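Local coordinates for protein oxidoreductase, NAD-binding (Acidithiobacillus ferrooxidans, PDB 7BVJ) that catalyses the NAD(+)-dependent oxidation of the glucosamine 3-hydroxyl of UDP-GlcNAc to a ketone, a step toward the diamino sugar of lipid A, at residues I89-T94 with I158-I163; I116-R121 with D165-L170. One frame throughout, in Å; residues are numbered along the deposited sequence.

Contact 1 of 2, residues I89-T94 with I158-I163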
loop_
_atom_site.group_PDB
_atom_site.type_symbol
_atom_site.label_atom_id
_atom_site.label_comp_id
_atom_site.label_asym_id
_atom_site.label_seq_id
_atom_site.Cartn_x
_atom_site.Cartn_y
_atom_site.Cartn_z
ATOM N N ILE A 89 -1.382 -6.188 -8.006
ATOM C CA ILE A 89 -0.587 -6.996 -7.084
ATOM C C ILE A 89 -0.657 -6.368 -5.701
ATOM O O ILE A 89 -0.404 -5.164 -5.543
ATOM C CB ILE A 89 0.873 -7.105 -7.554
ATOM C CG1 ILE A 89 0.945 -7.741 -8.941
ATOM C CG2 ILE A 89 1.715 -7.898 -6.533
ATOM C CD1 ILE A 89 2.339 -7.796 -9.512
ATOM N N GLU A 90 -1.000 -7.166 -4.695
ATOM C CA GLU A 90 -0.984 -6.635 -3.337
ATOM C C GLU A 90 0.426 -6.162 -2.982
ATOM O O GLU A 90 1.425 -6.670 -3.497
ATOM C CB GLU A 90 -1.489 -7.692 -2.349
ATOM C CG GLU A 90 -1.567 -7.267 -0.880
ATOM C CD GLU A 90 -2.429 -6.015 -0.636
ATOM O OE1 GLU A 90 -3.504 -5.868 -1.269
ATOM O OE2 GLU A 90 -2.026 -5.187 0.217
ATOM N N LYS A 91 0.505 -5.123 -2.154
ATOM C CA LYS A 91 1.808 -4.683 -1.678
ATOM C C LYS A 91 2.362 -5.690 -0.669
ATOM O O LYS A 91 1.606 -6.330 0.065
ATOM C CB LYS A 91 1.714 -3.297 -1.038
ATOM C CG LYS A 91 0.880 -3.259 0.231
ATOM C CD LYS A 91 1.736 -3.416 1.494
ATOM C CE LYS A 91 0.837 -3.559 2.719
ATOM N NZ LYS A 91 1.352 -4.521 3.732
ATOM N N PRO A 92 3.687 -5.854 -0.612
ATOM C CA PRO A 92 4.659 -5.225 -1.508
ATOM C C PRO A 92 4.787 -5.931 -2.850
ATOM O O PRO A 92 4.507 -7.118 -2.958
ATOM C CB PRO A 92 5.964 -5.307 -0.716
ATOM C CG PRO A 92 5.791 -6.460 0.176
ATOM C CD PRO A 92 4.335 -6.556 0.512
ATOM N N PHE A 93 5.205 -5.154 -3.847
ATOM C CA PHE A 93 5.352 -5.595 -5.232
ATOM C C PHE A 93 6.047 -6.953 -5.330
ATOM O O PHE A 93 5.465 -7.932 -5.825
ATOM C CB PHE A 93 6.145 -4.509 -5.976
ATOM C CG PHE A 93 6.119 -4.609 -7.480
ATOM C CD1 PHE A 93 5.504 -5.673 -8.134
ATOM C CD2 PHE A 93 6.719 -3.609 -8.245
ATOM C CE1 PHE A 93 5.490 -5.748 -9.512
ATOM C CE2 PHE A 93 6.711 -3.668 -9.634
ATOM C CZ PHE A 93 6.098 -4.745 -10.271
ATOM N N THR A 94 7.302 -7.022 -4.885
ATOM C CA THR A 94 8.132 -8.226 -5.005
ATOM C C THR A 94 9.109 -8.267 -3.830
ATOM O O THR A 94 9.037 -7.450 -2.906
ATOM C CB THR A 94 8.907 -8.248 -6.332
ATOM O OG1 THR A 94 9.616 -7.005 -6.496
ATOM C CG2 THR A 94 7.993 -8.473 -7.519
ATOM N N ILE A 158 9.232 -3.360 8.335
ATOM C CA ILE A 158 9.496 -2.405 7.265
ATOM C C ILE A 158 8.624 -2.678 6.043
ATOM O O ILE A 158 7.932 -1.778 5.554
ATOM C CB ILE A 158 10.992 -2.432 6.897
ATOM C CG1 ILE A 158 11.849 -2.271 8.151
ATOM C CG2 ILE A 158 11.310 -1.326 5.905
ATOM C CD1 ILE A 158 11.522 -0.985 8.907
ATOM N N MET A 159 8.641 -3.926 5.540
ATOM C CA MET A 159 7.989 -4.268 4.275
ATOM C C MET A 159 6.471 -4.375 4.382
ATOM O O MET A 159 5.779 -4.236 3.365
ATOM C CB MET A 159 8.553 -5.584 3.719
ATOM C CG MET A 159 10.076 -5.619 3.523
ATOM S SD MET A 159 10.783 -4.359 2.427
ATOM C CE MET A 159 9.550 -4.360 1.136
ATOM N N ASP A 160 5.929 -4.617 5.576
ATOM C CA ASP A 160 4.487 -4.739 5.740
ATOM C C ASP A 160 3.837 -3.579 6.484
ATOM O O ASP A 160 2.615 -3.448 6.410
ATOM C CB ASP A 160 4.139 -6.047 6.476
ATOM C CG ASP A 160 4.685 -7.283 5.770
ATOM O OD1 ASP A 160 4.538 -7.389 4.530
ATOM O OD2 ASP A 160 5.282 -8.142 6.457
ATOM N N LEU A 161 4.598 -2.774 7.237
ATOM C CA LEU A 161 4.049 -1.621 7.944
ATOM C C LEU A 161 4.631 -0.312 7.434
ATOM O O LEU A 161 3.888 0.539 6.930
ATOM C CB LEU A 161 4.311 -1.732 9.453
ATOM C CG LEU A 161 3.793 -2.920 10.252
ATOM C CD1 LEU A 161 4.252 -2.793 11.687
ATOM C CD2 LEU A 161 2.269 -2.977 10.177
ATOM N N MET A 162 5.951 -0.146 7.509
ATOM C CA MET A 162 6.537 1.160 7.242
ATOM C C MET A 162 6.397 1.544 5.782
ATOM O O MET A 162 6.349 2.739 5.452
ATOM C CB MET A 162 8.008 1.184 7.647
ATOM C CG MET A 162 8.517 2.599 7.845
ATOM S SD MET A 162 10.287 2.720 8.007
ATOM C CE MET A 162 10.530 2.285 9.743
ATOM N N ILE A 163 6.296 0.546 4.906
ATOM C CA ILE A 163 6.248 0.801 3.472
ATOM C C ILE A 163 5.071 1.694 3.106
ATOM O O ILE A 163 5.136 2.426 2.112
ATOM C CB ILE A 163 6.202 -0.538 2.714
ATOM C CG1 ILE A 163 6.531 -0.333 1.236
ATOM C CG2 ILE A 163 4.845 -1.187 2.888
ATOM C CD1 ILE A 163 6.951 -1.576 0.538
#
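The Glu-Lys-Pro motif of Gfo/Idh/MocA dehydrogenases, here Glu-90 to Pro-92 with a cis peptide before the proline, meets helix 157-173 through Lys-91 and Pro-92. Lys-91 NZ gives a hydrogen bond to the backbone oxygen Asp-160 O at 3.1 Å, arriving well off the C=O direction (C=O...N angle 114°) and tilted 26° from the carbonyl plane. The Lys-91 chain bends at chi2 (94°), and its CD passes Ile-163 CG2 at 4.1 Å. The carboxylate stands a little further off, Asp-160 OD1 lying 4.4 Å from Lys-91 NZ, beyond a salt bridge, while OD2 is held by Asp-156 N. Cutting Lys-91 back to an alanine is likely to leave Asp-160 O without this donor and to take the aliphatic chain away from Ile-163. The Pro-92 ring sits beside the helix: CB touches both Met-159 CE and Ile-163 CD1 at 4.1 Å, and CG faces Met-159 O. Lys-91 or His-164, one residue beyond Ile-163, is likely the catalytic base. Strand 86-90, which runs between strands 63-66 and 114-117 in the parallel sheet, leads into the motif, while helix 290-312 packs Leu-297 on Met-159 and Val-296 on Ile-163.

Contact 2 of 2, residues I116-R121 with D165-L170; sequences IGHIKR and DLDLTL
Arg-121 and Asp-167 form a two-pronged salt bridge. The guanidinium comes side-on, Arg-121 NE to Asp-167 OD2 and NH2 to OD1, both at 3.0 Å and nearly straight. Each oxygen uses its syn lone pair, and the two groups lie only 10° from coplanar, so the pair of bonds keeps the two planes together and fixes the rotation of the carboxylate. Asp-167 CG stands anti to the backbone N (chi1 176°), which carries the carboxylate out from the helix to the arginine; Arg-121 NH1 turns to Phe-287 O in a weak bond. The same carboxylate lies over the rim of one face of the His-118 ring, the planes 30° apart, with His-118 CB 3.6 Å from Asp-167 OD2. Here the chain leaves the parallel Rossmann sheet, of which strand 114-117 is the edge strand; Gly-117 centres an inverse gamma turn, and a 3-10 segment starting at Ile-119 presents Lys-120 and Arg-121 to helix 157-173. Van der Waals contact comes from Leu-168: CD1 meets the aliphatic Lys-120 CG at 4.0 Å, and CD2 lies against the backbone oxygen Lys-120 O at 3.9 Å. Within the helix, Asp-165 O accepts from Thr-169 N and, on the opposite face of its plane, from Thr-169 OG1 at 2.8 Å.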
loop_
_atom_site.group_PDB
_atom_site.type_symbol
_atom_site.label_atom_id
_atom_site.label_comp_id
_atom_site.label_asym_id
_atom_site.label_seq_id
_atom_site.Cartn_x
_atom_site.Cartn_y
_atom_site.Cartn_z
ATOM N N ILE A 116 -0.053 -1.798 -8.108
ATOM C CA ILE A 116 0.367 -2.357 -6.832
ATOM C C ILE A 116 -0.624 -1.886 -5.777
ATOM O O ILE A 116 -1.040 -0.722 -5.784
ATOM C CB ILE A 116 1.810 -1.941 -6.469
ATOM C CG1 ILE A 116 2.745 -2.105 -7.666
ATOM C CG2 ILE A 116 2.339 -2.778 -5.308
ATOM C CD1 ILE A 116 2.718 -3.500 -8.297
ATOM N N GLY A 117 -1.002 -2.788 -4.873
ATOM C CA GLY A 117 -1.965 -2.479 -3.832
ATOM C C GLY A 117 -1.453 -1.627 -2.682
ATOM O O GLY A 117 -1.338 -2.104 -1.550
ATOM N N HIS A 118 -1.174 -0.349 -2.951
ATOM C CA HIS A 118 -0.736 0.583 -1.920
ATOM C C HIS A 118 -1.943 1.392 -1.461
ATOM O O HIS A 118 -2.154 2.551 -1.849
ATOM C CB HIS A 118 0.400 1.453 -2.441
ATOM C CG HIS A 118 1.730 0.776 -2.360
ATOM N ND1 HIS A 118 2.328 0.473 -1.158
ATOM C CD2 HIS A 118 2.555 0.303 -3.323
ATOM C CE1 HIS A 118 3.482 -0.129 -1.382
ATOM N NE2 HIS A 118 3.641 -0.250 -2.688
ATOM N N ILE A 119 -2.706 0.761 -0.562
ATOM C CA ILE A 119 -4.055 1.194 -0.208
ATOM C C ILE A 119 -4.093 2.607 0.379
ATOM O O ILE A 119 -5.057 3.349 0.141
ATOM C CB ILE A 119 -4.701 0.160 0.742
ATOM C CG1 ILE A 119 -6.208 0.416 0.878
ATOM C CG2 ILE A 119 -3.995 0.126 2.118
ATOM C CD1 ILE A 119 -7.036 -0.830 1.163
ATOM N N LYS A 120 -3.053 3.029 1.105
ATOM C CA LYS A 120 -2.999 4.312 1.860
ATOM C C LYS A 120 -3.097 5.502 0.909
ATOM O O LYS A 120 -3.411 6.534 1.340
ATOM C CB LYS A 120 -1.705 4.374 2.671
ATOM C CG LYS A 120 -1.813 4.328 4.173
ATOM C CD LYS A 120 -2.068 2.981 4.728
ATOM C CE LYS A 120 -3.471 2.897 5.284
ATOM N NZ LYS A 120 -3.825 1.507 5.607
ATOM N N ARG A 121 -2.801 5.300 -0.356
ATOM C CA ARG A 121 -2.930 6.380 -1.319
ATOM C C ARG A 121 -4.378 6.796 -1.504
ATOM O O ARG A 121 -4.633 7.957 -1.842
ATOM C CB ARG A 121 -2.353 5.980 -2.670
ATOM C CG ARG A 121 -0.862 5.769 -2.716
ATOM C CD ARG A 121 -0.396 5.691 -4.138
ATOM N NE ARG A 121 1.060 5.626 -4.248
ATOM C CZ ARG A 121 1.726 6.029 -5.322
ATOM N NH1 ARG A 121 1.057 6.502 -6.357
ATOM N NH2 ARG A 121 3.041 5.953 -5.369
ATOM N N ASP A 165 4.013 4.430 4.814
ATOM C CA ASP A 165 4.406 5.817 4.986
ATOM C C ASP A 165 5.628 6.166 4.155
ATOM O O ASP A 165 5.752 7.309 3.705
ATOM C CB ASP A 165 4.618 6.092 6.469
ATOM C CG ASP A 165 3.391 5.721 7.285
ATOM O OD1 ASP A 165 2.298 6.209 6.931
ATOM O OD2 ASP A 165 3.508 4.913 8.238
ATOM N N LEU A 166 6.506 5.201 3.887
ATOM C CA LEU A 166 7.530 5.434 2.874
ATOM C C LEU A 166 6.895 5.799 1.535
ATOM O O LEU A 166 7.319 6.763 0.879
ATOM C CB LEU A 166 8.430 4.207 2.745
ATOM C CG LEU A 166 9.362 3.970 3.951
ATOM C CD1 LEU A 166 9.907 2.523 4.007
ATOM C CD2 LEU A 166 10.521 4.984 3.969
ATOM N N ASP A 167 5.849 5.065 1.129
ATOM C CA ASP A 167 5.201 5.348 -0.144
ATOM C C ASP A 167 4.529 6.715 -0.127
ATOM O O ASP A 167 4.643 7.477 -1.090
ATOM C CB ASP A 167 4.186 4.256 -0.467
ATOM C CG ASP A 167 3.405 4.550 -1.736
ATOM O OD1 ASP A 167 4.048 4.788 -2.789
ATOM O OD2 ASP A 167 2.152 4.555 -1.668
ATOM N N LEU A 168 3.801 7.018 0.951
ATOM C CA LEU A 168 3.162 8.318 1.089
ATOM C C LEU A 168 4.185 9.437 0.984
ATOM O O LEU A 168 3.944 10.452 0.324
ATOM C CB LEU A 168 2.426 8.406 2.424
ATOM C CG LEU A 168 1.139 7.585 2.514
ATOM C CD1 LEU A 168 0.532 7.621 3.929
ATOM C CD2 LEU A 168 0.134 8.055 1.442
ATOM N N THR A 169 5.329 9.259 1.638
ATOM C CA THR A 169 6.421 10.215 1.559
ATOM C C THR A 169 6.848 10.441 0.117
ATOM O O THR A 169 6.928 11.589 -0.361
ATOM C CB THR A 169 7.591 9.682 2.377
ATOM O OG1 THR A 169 7.245 9.658 3.779
ATOM C CG2 THR A 169 8.824 10.518 2.107
ATOM N N LEU A 170 7.148 9.348 -0.593
ATOM C CA LEU A 170 7.616 9.509 -1.967
ATOM C C LEU A 170 6.551 10.170 -2.836
ATOM O O LEU A 170 6.881 10.947 -3.734
ATOM C CB LEU A 170 8.046 8.165 -2.558
ATOM C CG LEU A 170 9.310 7.553 -1.929
ATOM C CD1 LEU A 170 9.468 6.104 -2.340
ATOM C CD2 LEU A 170 10.571 8.333 -2.275
#

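From the N terminus, the chain builds the Rossmann sheet as far as strand 86-90, passes through 89-94, and returns by helix 97-110 to the edge strand 114-117 and segment 116-121. Helix 124-132 and strand 139-147 follow before helix 157-173 supplies both partners, 158-163 first and 165-170 next. Contact 1 thus closes a loop of 63 intervening residues and contact 2 one of 43; since the segments alternate, the loops cross. Strands 86-90 and 114-117 are neighbours, so the two contacts, with centres about 9 Å apart, tie adjoining strand ends of the nucleotide-binding domain to successive turns of one helix in the C-terminal domain.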